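Local structure of lipoprotein (Burkholderia cenocepacia, 4QHQ) at residues R113-L118 and N135-L140; A169-N174 and A179-T184; Q19-E24 and Y220-V225; I2-V7 and K214-A219. The protein probably serves as the substrate-binding lipoprotein of an ABC transporter and holds methionine between its two lobes. One frame throughout, in Å; residues are numbered along the deposited sequence.

Interactions 1 and 2 lie in one lobe of the chain and both reach the bound methionine. Arg-113 of interaction 1 holds its carboxylate, while Asn-172 and Asn-174 of interaction 2 line the pocket. The two contacts also touch directly, Ala-114 CB lying 3.6 Å from Val-170 CG1. Interactions 3 and 4 pack the other lobe, with centres about 10 Å apart. They meet where Val-21 CG1 comes 3.6 Å from Ala-219 O. Interaction 1 lies about 36 Å, centre to centre, from interaction 3. Across the cleft, interaction 2 touches interaction 4, with Asn-174 ND2 3.8 Å from Val-7 CG1.

Interaction 1: R113-L118 and N135-L140; sequences RALLLL and NNATVL. With MET (methionine), chain B.
Leu-115 lays its CD1 methyl over the face of the peptide that joins Thr-138 to Val-139. The methyl stands almost straight above the carbonyl carbon, with Leu-115 CD1 3.4 Å from Thr-138 C. Leu-115 CD1 also lies 3.7 Å from Ala-137 O. Beside it is the Ala-137 methyl, 4.2 Å from Leu-115 CD1 to Ala-137 CB. One leucine branch therefore makes most of the contact, and it meets backbone more than side chain. Leu-115 has CG opposite its own carbonyl carbon (chi1 -68°), which sends CD1 off the helix toward the loop.

The loop is held in place by polar groups at the start of the same helix. Ala-137 N is hydrogen-bonded to Asn-112 OD1, and Val-139 N makes a weak bond to Glu-111 OE2. Within the loop, Thr-138 OG1 accepts from Leu-140 N at 3.2 Å, an ST turn.

Arg-113 points the other way, into the ligand pocket. Its chain is extended from CG to NE, and CG lies opposite the backbone N (chi1 178°). The guanidinium meets the methionine carboxylate at its edge. NH1 of Arg-113 donates to methionine OXT over 2.8 Å, with a bent N-H...O angle of 139°. NH2 forms a salt bridge to Glu-191, which probably helps to fix the rotation of the group. Helix 108-120 thus carries a loop on one side and a ligand-binding arginine on another. An arginine paired with the ligand carboxylate is typical of amino-acid-binding proteins of the periplasmic binding protein fold.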
loop_
_atom_site.group_PDB
_atom_site.type_symbol
_atom_site.label_atom_id
_atom_site.label_comp_id
_atom_site.label_asym_id
_atom_site.label_seq_id
_atom_site.Cartn_x
_atom_site.Cartn_y
_atom_site.Cartn_z
ATOM N N ARG A 113 5.999 -1.501 8.536
ATOM C CA ARG A 113 6.419 -0.401 7.693
ATOM C C ARG A 113 6.270 0.949 8.395
ATOM O O ARG A 113 7.179 1.795 8.365
ATOM C CB ARG A 113 5.565 -0.416 6.436
ATOM C CG ARG A 113 5.851 0.701 5.454
ATOM C CD ARG A 113 4.877 0.577 4.308
ATOM N NE ARG A 113 5.222 1.449 3.197
ATOM C CZ ARG A 113 4.499 1.555 2.093
ATOM N NH1 ARG A 113 3.369 0.857 1.981
ATOM N NH2 ARG A 113 4.894 2.352 1.110
ATOM N N ALA A 114 5.111 1.162 9.010
ATOM C CA ALA A 114 4.845 2.407 9.740
ATOM C C ALA A 114 5.800 2.609 10.909
ATOM O O ALA A 114 6.282 3.713 11.128
ATOM C CB ALA A 114 3.411 2.423 10.234
ATOM N N LEU A 115 6.057 1.544 11.662
ATOM C CA LEU A 115 6.920 1.646 12.830
ATOM C C LEU A 115 8.363 1.908 12.407
ATOM O O LEU A 115 9.096 2.627 13.092
ATOM C CB LEU A 115 6.811 0.381 13.684
ATOM C CG LEU A 115 5.449 0.217 14.360
ATOM C CD1 LEU A 115 5.408 -1.049 15.193
ATOM C CD2 LEU A 115 5.142 1.431 15.224
ATOM N N LEU A 116 8.763 1.336 11.273
ATOM C CA LEU A 116 10.095 1.598 10.735
ATOM C C LEU A 116 10.240 3.061 10.325
ATOM O O LEU A 116 11.281 3.677 10.572
ATOM C CB LEU A 116 10.398 0.695 9.542
ATOM C CG LEU A 116 10.619 -0.784 9.846
ATOM C CD1 LEU A 116 10.800 -1.567 8.555
ATOM C CD2 LEU A 116 11.821 -0.958 10.746
ATOM N N LEU A 117 9.206 3.624 9.706
ATOM C CA LEU A 117 9.246 5.033 9.333
ATOM C C LEU A 117 9.372 5.897 10.579
ATOM O O LEU A 117 10.190 6.827 10.622
ATOM C CB LEU A 117 8.007 5.439 8.548
ATOM C CG LEU A 117 7.952 6.916 8.154
ATOM C CD1 LEU A 117 9.143 7.316 7.292
ATOM C CD2 LEU A 117 6.657 7.245 7.456
ATOM N N LEU A 118 8.581 5.593 11.604
ATOM C CA LEU A 118 8.676 6.343 12.863
ATOM C C LEU A 118 10.057 6.202 13.491
ATOM O O LEU A 118 10.574 7.152 14.087
ATOM C CB LEU A 118 7.585 5.906 13.848
ATOM C CG LEU A 118 6.142 6.240 13.478
ATOM C CD1 LEU A 118 5.181 5.733 14.537
ATOM C CD2 LEU A 118 5.956 7.740 13.246
ATOM N N ASN A 135 10.964 -10.214 9.645
ATOM C CA ASN A 135 10.188 -10.052 10.870
ATOM C C ASN A 135 9.307 -8.813 10.810
ATOM O O ASN A 135 9.650 -7.825 10.155
ATOM C CB ASN A 135 11.102 -9.956 12.093
ATOM C CG ASN A 135 11.847 -11.242 12.371
ATOM O OD1 ASN A 135 11.528 -12.291 11.812
ATOM N ND2 ASN A 135 12.839 -11.171 13.250
ATOM N N ASN A 136 8.171 -8.870 11.498
ATOM C CA ASN A 136 7.273 -7.724 11.574
ATOM C C ASN A 136 7.091 -7.211 13.002
ATOM O O ASN A 136 6.682 -7.953 13.898
ATOM C CB ASN A 136 5.919 -8.054 10.938
ATOM C CG ASN A 136 6.013 -8.253 9.430
ATOM O OD1 ASN A 136 5.551 -9.265 8.883
ATOM N ND2 ASN A 136 6.614 -7.288 8.750
ATOM N N ALA A 137 7.397 -5.932 13.199
ATOM C CA ALA A 137 7.301 -5.299 14.512
ATOM C C ALA A 137 5.874 -4.852 14.819
ATOM O O ALA A 137 5.132 -4.462 13.916
ATOM C CB ALA A 137 8.254 -4.109 14.592
ATOM N N THR A 138 5.493 -4.920 16.095
ATOM C CA THR A 138 4.259 -4.299 16.566
ATOM C C THR A 138 4.616 -3.290 17.645
ATOM O O THR A 138 5.794 -3.110 17.966
ATOM C CB THR A 138 3.265 -5.312 17.168
ATOM O OG1 THR A 138 3.744 -5.764 18.444
ATOM C CG2 THR A 138 3.062 -6.489 16.231
ATOM N N VAL A 139 3.608 -2.637 18.212
ATOM C CA VAL A 139 3.874 -1.653 19.264
ATOM C C VAL A 139 4.536 -2.284 20.494
ATOM O O VAL A 139 5.212 -1.596 21.256
ATOM C CB VAL A 139 2.608 -0.880 19.698
ATOM C CG1 VAL A 139 2.039 -0.079 18.533
ATOM C CG2 VAL A 139 1.569 -1.822 20.285
ATOM N N LEU A 140 4.359 -3.593 20.675
ATOM C CA LEU A 140 4.962 -4.295 21.810
ATOM C C LEU A 140 6.465 -4.484 21.635
ATOM O O LEU A 140 7.152 -4.916 22.563
ATOM C CB LEU A 140 4.288 -5.655 22.032
ATOM C CG LEU A 140 2.805 -5.601 22.404
ATOM C CD1 LEU A 140 2.226 -7.007 22.555
ATOM C CD2 LEU A 140 2.605 -4.779 23.671
HETATM N N MET B . -1.016 0.703 -2.184
HETATM C CA MET B . -0.616 0.361 -0.818
HETATM C C MET B . 0.743 0.940 -0.493
HETATM O O MET B . 1.624 0.907 -1.345
HETATM C CB MET B . -0.603 -1.163 -0.657
HETATM C CG MET B . -0.240 -1.642 0.761
HETATM S SD MET B . -0.180 -3.443 0.880
HETATM C CE MET B . -1.907 -3.876 0.651
HETATM O OXT MET B . 0.970 1.470 0.609
#

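Interaction 2: A169-N174 and A179-T184. With MET (methionine), chain B.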
loop_
_atom_site.group_PDB
_atom_site.type_symbol
_atom_site.label_atom_id
_atom_site.label_comp_id
_atom_site.label_asym_id
_atom_site.label_seq_id
_atom_site.Cartn_x
_atom_site.Cartn_y
_atom_site.Cartn_z
ATOM N N ALA A 169 -0.922 10.282 12.252
ATOM C CA ALA A 169 -1.183 8.923 11.796
ATOM C C ALA A 169 -0.316 8.605 10.599
ATOM O O ALA A 169 -0.059 9.472 9.772
ATOM C CB ALA A 169 -2.646 8.744 11.426
ATOM N N VAL A 170 0.133 7.361 10.520
ATOM C CA VAL A 170 0.851 6.888 9.340
ATOM C C VAL A 170 -0.187 6.207 8.451
ATOM O O VAL A 170 -0.842 5.248 8.881
ATOM C CB VAL A 170 1.964 5.904 9.708
ATOM C CG1 VAL A 170 2.686 5.443 8.433
ATOM C CG2 VAL A 170 2.941 6.540 10.690
ATOM N N ILE A 171 -0.367 6.721 7.237
ATOM C CA ILE A 171 -1.490 6.310 6.387
ATOM C C ILE A 171 -1.020 5.926 4.997
ATOM O O ILE A 171 -0.301 6.687 4.348
ATOM C CB ILE A 171 -2.540 7.440 6.245
ATOM C CG1 ILE A 171 -2.973 7.962 7.620
ATOM C CG2 ILE A 171 -3.767 6.973 5.452
ATOM C CD1 ILE A 171 -4.038 9.052 7.542
ATOM N N ASN A 172 -1.396 4.722 4.571
ATOM C CA ASN A 172 -1.116 4.264 3.205
ATOM C C ASN A 172 -1.610 5.250 2.165
ATOM O O ASN A 172 -2.697 5.803 2.269
ATOM C CB ASN A 172 -1.735 2.891 2.941
ATOM C CG ASN A 172 -1.090 1.789 3.751
ATOM O OD1 ASN A 172 -0.121 1.141 3.306
ATOM N ND2 ASN A 172 -1.623 1.555 4.931
ATOM N N THR A 173 -0.797 5.458 1.143
ATOM C CA THR A 173 -1.078 6.487 0.159
ATOM C C THR A 173 -2.426 6.313 -0.563
ATOM O O THR A 173 -3.110 7.295 -0.808
ATOM C CB THR A 173 0.111 6.640 -0.798
ATOM O OG1 THR A 173 1.185 7.267 -0.082
ATOM C CG2 THR A 173 -0.251 7.463 -2.010
ATOM N N ASN A 174 -2.835 5.077 -0.865
ATOM C CA ASN A 174 -4.128 4.893 -1.546
ATOM C C ASN A 174 -5.281 5.458 -0.711
ATOM O O ASN A 174 -6.171 6.118 -1.238
ATOM C CB ASN A 174 -4.370 3.429 -1.934
ATOM C CG ASN A 174 -4.474 2.515 -0.745
ATOM O OD1 ASN A 174 -3.472 2.191 -0.104
ATOM N ND2 ASN A 174 -5.694 2.106 -0.422
ATOM N N ALA A 179 -8.924 10.135 0.651
ATOM C CA ALA A 179 -9.436 11.052 1.664
ATOM C C ALA A 179 -9.025 12.490 1.375
ATOM O O ALA A 179 -9.156 13.361 2.236
ATOM C CB ALA A 179 -8.942 10.633 3.031
ATOM N N ASN A 180 -8.533 12.732 0.165
ATOM C CA ASN A 180 -8.113 14.064 -0.286
ATOM C C ASN A 180 -6.912 14.652 0.451
ATOM O O ASN A 180 -6.745 15.876 0.524
ATOM C CB ASN A 180 -9.291 15.043 -0.320
ATOM C CG ASN A 180 -10.335 14.652 -1.348
ATOM O OD1 ASN A 180 -10.152 14.871 -2.548
ATOM N ND2 ASN A 180 -11.433 14.062 -0.886
ATOM N N LEU A 181 -6.080 13.775 0.997
ATOM C CA LEU A 181 -4.770 14.169 1.491
ATOM C C LEU A 181 -3.777 13.991 0.349
ATOM O O LEU A 181 -3.872 13.032 -0.418
ATOM C CB LEU A 181 -4.360 13.305 2.681
ATOM C CG LEU A 181 -5.303 13.313 3.884
ATOM C CD1 LEU A 181 -4.994 12.148 4.811
ATOM C CD2 LEU A 181 -5.208 14.644 4.631
ATOM N N GLN A 182 -2.838 14.919 0.215
ATOM C CA GLN A 182 -1.809 14.791 -0.812
ATOM C C GLN A 182 -0.469 14.521 -0.147
ATOM O O GLN A 182 0.062 15.379 0.547
ATOM C CB GLN A 182 -1.744 16.046 -1.685
ATOM C CG GLN A 182 -0.529 16.104 -2.610
ATOM C CD GLN A 182 -0.371 14.861 -3.472
ATOM O OE1 GLN A 182 0.701 14.252 -3.509
ATOM N NE2 GLN A 182 -1.437 14.480 -4.176
ATOM N N PRO A 183 0.072 13.312 -0.333
ATOM C CA PRO A 183 1.328 12.911 0.303
ATOM C C PRO A 183 2.504 13.856 0.046
ATOM O O PRO A 183 3.367 13.980 0.911
ATOM C CB PRO A 183 1.588 11.529 -0.311
ATOM C CG PRO A 183 0.222 11.005 -0.570
ATOM C CD PRO A 183 -0.521 12.190 -1.094
ATOM N N THR A 184 2.529 14.520 -1.106
ATOM C CA THR A 184 3.644 15.404 -1.447
ATOM C C THR A 184 3.486 16.810 -0.878
ATOM O O THR A 184 4.404 17.622 -0.970
ATOM C CB THR A 184 3.846 15.509 -2.977
ATOM O OG1 THR A 184 2.674 16.072 -3.580
ATOM C CG2 THR A 184 4.122 14.141 -3.575
HETATM N N MET B . -1.016 0.703 -2.184
HETATM C CA MET B . -0.616 0.361 -0.818
HETATM C C MET B . 0.743 0.940 -0.493
HETATM O O MET B . 1.624 0.907 -1.345
HETATM C CB MET B . -0.603 -1.163 -0.657
HETATM C CG MET B . -0.240 -1.642 0.761
HETATM S SD MET B . -0.180 -3.443 0.880
HETATM C CE MET B . -1.907 -3.876 0.651
HETATM O OXT MET B . 0.970 1.470 0.609
#
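Thr-173 meets Pro-183 through the two branches that leave its CB. The OG1 branch stands beside the backbone N (chi1 -72°) and makes a weak hydrogen bond to Pro-82 O. Thr-173 CG2 ends 3.9 Å from Pro-183 CG. Pro-183 CG lies just as far from Thr-173 OG1, so the tip of the proline ring touches both branches. The two side chains run at a slant to each other.

A second apolar touch lies beside the first. Ile-171, at the end of strand 168-171, brings its CD1 to 4.2 Å from CD1 of Leu-181. Tyr-86 borders Ile-171, Leu-181 and Pro-183. Helix 173-178 links the two segments and ends in a Schellman motif with Asn-180 at C-prime. That turn brings the chain back past the start of the helix.

Around Pro-183, Gln-182 OE1 ties the chain to Thr-184. Gln-182 OE1 accepts from Thr-184 N at 3.0 Å and from Thr-184 OG1 at 2.7 Å, one on each face of the amide. The hydroxyl lies well above the amide plane.

On the pocket side, Asn-174 OD1 sits 3.5 Å from methionine CA and is hydrogen-bonded to Tyr-38 OH. The two segments themselves meet by van der Waals touch, mainly between carbon groups, so their fit rests on shape rather than on polar bonds.

Interaction 3: Q19-E24 and Y220-V225; sequences QKVAKE and YQSPEV
The carboxylate of Glu-224 turns one face to Val-21, whose CG2 methyl lies over it, 4.2 Å from Glu-224 CD. Glu-224 OE2 forms a long, weak ion pair with Lys-25. Tyr-220 starts out away from segment 19-24, and its ring meets that of Trp-15, the two planes inclined at about 60°. The setting is a tight turn between two consecutive helices in one lobe of the periplasmic binding protein fold. This turn, between helices 211-220 and 223-233, packs against helix 10-26.

Val-21 carries the contact from its own helix. Val-21 CG2 lies 3.8 Å from Glu-224 CB, in the aliphatic part of the glutamate. The glutamate chain bends sharply at chi2 (93°), which folds the carboxylate back over the valine. Glu-24 OE1 stands 5.8 Å from Glu-224 OE2. The like charges probably repel mildly, and Lys-25 may offset this.

The turn itself is compact. Gln-221 is the centre of an inverse gamma turn, and Ser-222 is the N-cap of the next helix. Ser-222 OG accepts a weak bond from Val-225 N at 3.3 Å, and it is also hydrogen-bonded to Ala-219 O. Its polar needs are therefore met by the backbones of the two helix ends, although an apolar side chain faces it. Val-21 straddles the hydroxyl with both branches: Val-21 CG1 and CG2 each lie 4.0 Å from Ser-222 OG.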
loop_
_atom_site.group_PDB
_atom_site.type_symbol
_atom_site.label_atom_id
_atom_site.label_comp_id
_atom_site.label_asym_id
_atom_site.label_seq_id
_atom_site.Cartn_x
_atom_site.Cartn_y
_atom_site.Cartn_z
ATOM N N GLN A 19 -7.623 -0.774 -18.325
ATOM C CA GLN A 19 -8.729 -1.439 -19.008
ATOM C C GLN A 19 -8.801 -1.013 -20.467
ATOM O O GLN A 19 -8.975 -1.850 -21.365
ATOM C CB GLN A 19 -10.042 -1.111 -18.297
ATOM C CG GLN A 19 -11.282 -1.741 -18.907
ATOM C CD GLN A 19 -12.528 -1.425 -18.100
ATOM O OE1 GLN A 19 -13.100 -2.302 -17.451
ATOM N NE2 GLN A 19 -12.947 -0.164 -18.125
ATOM N N LYS A 20 -8.651 0.288 -20.704
ATOM C CA LYS A 20 -8.689 0.830 -22.056
ATOM C C LYS A 20 -7.494 0.358 -22.892
ATOM O O LYS A 20 -7.664 -0.105 -24.019
ATOM C CB LYS A 20 -8.750 2.358 -22.013
ATOM N N VAL A 21 -6.294 0.456 -22.326
ATOM C CA VAL A 21 -5.083 0.003 -23.004
ATOM C C VAL A 21 -5.139 -1.497 -23.308
ATOM O O VAL A 21 -4.793 -1.933 -24.409
ATOM C CB VAL A 21 -3.830 0.301 -22.157
ATOM C CG1 VAL A 21 -2.591 -0.278 -22.816
ATOM C CG2 VAL A 21 -3.672 1.802 -21.971
ATOM N N ALA A 22 -5.572 -2.282 -22.326
ATOM C CA ALA A 22 -5.673 -3.731 -22.506
ATOM C C ALA A 22 -6.559 -4.086 -23.698
ATOM O O ALA A 22 -6.235 -4.974 -24.485
ATOM C CB ALA A 22 -6.192 -4.392 -21.243
ATOM N N LYS A 23 -7.665 -3.372 -23.853
ATOM C CA LYS A 23 -8.548 -3.619 -24.983
ATOM C C LYS A 23 -7.910 -3.193 -26.299
ATOM O O LYS A 23 -7.863 -3.966 -27.252
ATOM C CB LYS A 23 -9.880 -2.897 -24.791
ATOM C CG LYS A 23 -10.831 -3.047 -25.969
ATOM C CD LYS A 23 -12.148 -2.344 -25.688
ATOM C CE LYS A 23 -13.080 -2.427 -26.883
ATOM N NZ LYS A 23 -12.594 -1.599 -28.018
ATOM N N GLU A 24 -7.401 -1.968 -26.343
ATOM C CA GLU A 24 -6.934 -1.387 -27.596
ATOM C C GLU A 24 -5.615 -1.971 -28.094
ATOM O O GLU A 24 -5.404 -2.112 -29.297
ATOM C CB GLU A 24 -6.815 0.131 -27.459
ATOM C CG GLU A 24 -8.131 0.811 -27.120
ATOM C CD GLU A 24 -8.004 2.317 -27.041
ATOM O OE1 GLU A 24 -6.870 2.826 -27.171
ATOM O OE2 GLU A 24 -9.039 2.990 -26.852
ATOM N N TYR A 220 -0.598 -2.634 -18.285
ATOM C CA TYR A 220 -0.376 -1.800 -17.124
ATOM C C TYR A 220 0.908 -1.005 -17.322
ATOM O O TYR A 220 0.947 0.208 -17.085
ATOM C CB TYR A 220 -0.287 -2.628 -15.844
ATOM C CG TYR A 220 -0.442 -1.770 -14.599
ATOM C CD1 TYR A 220 0.540 -0.847 -14.226
ATOM C CD2 TYR A 220 -1.580 -1.869 -13.813
ATOM C CE1 TYR A 220 0.385 -0.051 -13.097
ATOM C CE2 TYR A 220 -1.739 -1.081 -12.690
ATOM C CZ TYR A 220 -0.756 -0.182 -12.338
ATOM O OH TYR A 220 -0.917 0.592 -11.210
ATOM N N GLN A 221 1.957 -1.698 -17.753
ATOM C CA GLN A 221 3.281 -1.092 -17.870
ATOM C C GLN A 221 3.420 -0.381 -19.207
ATOM O O GLN A 221 4.307 -0.680 -20.004
ATOM C CB GLN A 221 4.367 -2.149 -17.682
ATOM C CG GLN A 221 4.309 -2.822 -16.314
ATOM C CD GLN A 221 5.421 -3.837 -16.109
ATOM O OE1 GLN A 221 6.052 -4.289 -17.067
ATOM N NE2 GLN A 221 5.675 -4.196 -14.855
ATOM N N SER A 222 2.527 0.574 -19.431
ATOM C CA SER A 222 2.395 1.250 -20.713
ATOM C C SER A 222 2.632 2.746 -20.556
ATOM O O SER A 222 2.491 3.280 -19.458
ATOM C CB SER A 222 0.989 1.019 -21.262
ATOM O OG SER A 222 0.020 1.532 -20.363
ATOM N N PRO A 223 2.995 3.427 -21.657
ATOM C CA PRO A 223 3.169 4.882 -21.590
ATOM C C PRO A 223 1.905 5.604 -21.123
ATOM O O PRO A 223 2.009 6.574 -20.373
ATOM C CB PRO A 223 3.497 5.261 -23.037
ATOM C CG PRO A 223 4.110 4.030 -23.612
ATOM C CD PRO A 223 3.379 2.883 -22.973
ATOM N N GLU A 224 0.736 5.137 -21.560
ATOM C CA GLU A 224 -0.528 5.762 -21.183
ATOM C C GLU A 224 -0.724 5.738 -19.676
ATOM O O GLU A 224 -1.117 6.730 -19.068
ATOM C CB GLU A 224 -1.707 5.051 -21.853
ATOM C CG GLU A 224 -1.838 5.294 -23.349
ATOM C CD GLU A 224 -1.139 4.238 -24.190
ATOM O OE1 GLU A 224 -0.250 3.538 -23.658
ATOM O OE2 GLU A 224 -1.487 4.104 -25.386
ATOM N N VAL A 225 -0.456 4.587 -19.076
ATOM C CA VAL A 225 -0.622 4.429 -17.635
ATOM C C VAL A 225 0.422 5.229 -16.839
ATOM O O VAL A 225 0.089 5.883 -15.846
ATOM C CB VAL A 225 -0.612 2.936 -17.256
ATOM C CG1 VAL A 225 -0.590 2.749 -15.757
ATOM C CG2 VAL A 225 -1.830 2.243 -17.850
#

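Interaction 4: I2-V7 and K214-A219; sequences IKVGTV and KKLVKA
Leu-216 fits one methyl against two residues of strand 2-7, and this is the close part of the contact. Leu-216 CD2 lies 4.0 Å from CG2 of Val-4 and 4.3 Å from CG2 of Ile-2. The fold is an alpha/beta lobe of the periplasmic binding protein type. Strand 2-7 lies inside its mixed sheet, between strands 30-35 and 52-57, and helix 211-220 packs on a face of that sheet. Strands 2-7 and 30-35 run parallel and are joined through helix 10-26, a beta-alpha-beta crossover.

Ile-2 and Val-4 are two apart on the strand, so both direct their side chains to the helix. Val-4 holds CG1 opposite the backbone N (chi1 -180°), which leaves CG2 to meet the leucine. The Val-4 and Leu-216 side chains run alongside one another, pointing opposite ways. Val-30 and Ala-52, from the two flanking strands, also touch Leu-216, while Trp-15 borders Val-4. The leucine is thus buried against three strands.

The outer side of the helix is looser. Lys-214, Lys-215 and Lys-218 are partly exposed, and Lys-214 and Lys-218 are modelled only to CB. Lys-215 NZ forms a salt bridge with Glu-26, tying helix 211-220 to helix 10-26, and Lys-218 also touches Glu-26.

At the other end of the strand, Val-7 reaches the pocket residues Tyr-38 and Phe-55, well beyond the helix. Under the leucine the two strand methyls also touch each other, with Ile-2 CG2 3.9 Å from Val-4 CG2.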
loop_
_atom_site.group_PDB
_atom_site.type_symbol
_atom_site.label_atom_id
_atom_site.label_comp_id
_atom_site.label_asym_id
_atom_site.label_seq_id
_atom_site.Cartn_x
_atom_site.Cartn_y
_atom_site.Cartn_z
ATOM N N ILE A 2 -11.248 -11.085 -18.217
ATOM C CA ILE A 2 -10.260 -11.048 -17.147
ATOM C C ILE A 2 -10.717 -10.169 -15.987
ATOM O O ILE A 2 -10.793 -8.945 -16.116
ATOM C CB ILE A 2 -8.903 -10.553 -17.675
ATOM C CG1 ILE A 2 -8.476 -11.412 -18.876
ATOM C CG2 ILE A 2 -7.851 -10.543 -16.556
ATOM C CD1 ILE A 2 -7.223 -10.929 -19.570
ATOM N N LYS A 3 -11.011 -10.805 -14.854
ATOM C CA LYS A 3 -11.473 -10.098 -13.670
ATOM C C LYS A 3 -10.280 -9.707 -12.806
ATOM O O LYS A 3 -9.547 -10.563 -12.297
ATOM C CB LYS A 3 -12.475 -10.958 -12.888
ATOM C CG LYS A 3 -13.723 -11.345 -13.678
ATOM C CD LYS A 3 -14.686 -12.160 -12.830
ATOM C CE LYS A 3 -15.296 -11.314 -11.724
ATOM N NZ LYS A 3 -16.149 -12.120 -10.805
ATOM N N VAL A 4 -10.070 -8.403 -12.672
ATOM C CA VAL A 4 -8.955 -7.880 -11.891
ATOM C C VAL A 4 -9.484 -7.157 -10.675
ATOM O O VAL A 4 -10.220 -6.184 -10.807
ATOM C CB VAL A 4 -8.087 -6.919 -12.720
ATOM C CG1 VAL A 4 -6.925 -6.399 -11.874
ATOM C CG2 VAL A 4 -7.596 -7.615 -13.988
ATOM N N GLY A 5 -9.110 -7.641 -9.495
ATOM C CA GLY A 5 -9.496 -6.992 -8.252
ATOM C C GLY A 5 -8.567 -5.864 -7.863
ATOM O O GLY A 5 -7.345 -5.977 -7.954
ATOM N N THR A 6 -9.144 -4.767 -7.397
ATOM C CA THR A 6 -8.322 -3.668 -6.931
ATOM C C THR A 6 -9.045 -2.943 -5.814
ATOM O O THR A 6 -10.192 -3.266 -5.518
ATOM C CB THR A 6 -7.944 -2.721 -8.075
ATOM O OG1 THR A 6 -6.824 -1.924 -7.660
ATOM C CG2 THR A 6 -9.103 -1.837 -8.473
ATOM N N VAL A 7 -8.360 -2.002 -5.176
ATOM C CA VAL A 7 -8.957 -1.250 -4.088
ATOM C C VAL A 7 -9.497 0.073 -4.623
ATOM O O VAL A 7 -8.832 0.755 -5.404
ATOM C CB VAL A 7 -7.940 -1.031 -2.954
ATOM C CG1 VAL A 7 -8.479 -0.061 -1.925
ATOM C CG2 VAL A 7 -7.597 -2.362 -2.294
ATOM N N LYS A 214 1.203 -11.908 -19.373
ATOM C CA LYS A 214 2.182 -10.976 -19.919
ATOM C C LYS A 214 1.481 -9.829 -20.639
ATOM O O LYS A 214 1.922 -8.684 -20.569
ATOM C CB LYS A 214 3.129 -11.693 -20.882
ATOM N N LYS A 215 0.378 -10.134 -21.319
ATOM C CA LYS A 215 -0.370 -9.106 -22.030
ATOM C C LYS A 215 -0.983 -8.090 -21.052
ATOM O O LYS A 215 -0.929 -6.879 -21.294
ATOM C CB LYS A 215 -1.429 -9.733 -22.942
ATOM C CG LYS A 215 -0.819 -10.621 -24.022
ATOM C CD LYS A 215 -1.870 -11.311 -24.862
ATOM C CE LYS A 215 -2.624 -10.319 -25.718
ATOM N NZ LYS A 215 -1.743 -9.606 -26.684
ATOM N N LEU A 216 -1.549 -8.583 -19.950
ATOM C CA LEU A 216 -2.116 -7.708 -18.932
ATOM C C LEU A 216 -1.049 -6.807 -18.321
ATOM O O LEU A 216 -1.269 -5.607 -18.151
ATOM C CB LEU A 216 -2.785 -8.541 -17.836
ATOM C CG LEU A 216 -3.591 -7.760 -16.791
ATOM C CD1 LEU A 216 -4.750 -7.001 -17.434
ATOM C CD2 LEU A 216 -4.082 -8.674 -15.676
ATOM N N VAL A 217 0.100 -7.391 -17.992
ATOM C CA VAL A 217 1.195 -6.636 -17.392
ATOM C C VAL A 217 1.694 -5.586 -18.383
ATOM O O VAL A 217 2.019 -4.471 -17.993
ATOM C CB VAL A 217 2.326 -7.569 -16.910
ATOM C CG1 VAL A 217 3.555 -6.770 -16.480
ATOM C CG2 VAL A 217 1.828 -8.442 -15.768
ATOM N N LYS A 218 1.706 -5.934 -19.668
ATOM C CA LYS A 218 2.113 -4.999 -20.725
ATOM C C LYS A 218 1.163 -3.800 -20.791
ATOM O O LYS A 218 1.596 -2.646 -20.939
ATOM C CB LYS A 218 2.175 -5.699 -22.089
ATOM N N ALA A 219 -0.129 -4.081 -20.656
ATOM C CA ALA A 219 -1.152 -3.034 -20.621
ATOM C C ALA A 219 -0.965 -2.091 -19.443
ATOM O O ALA A 219 -1.159 -0.889 -19.583
ATOM C CB ALA A 219 -2.547 -3.642 -20.581
#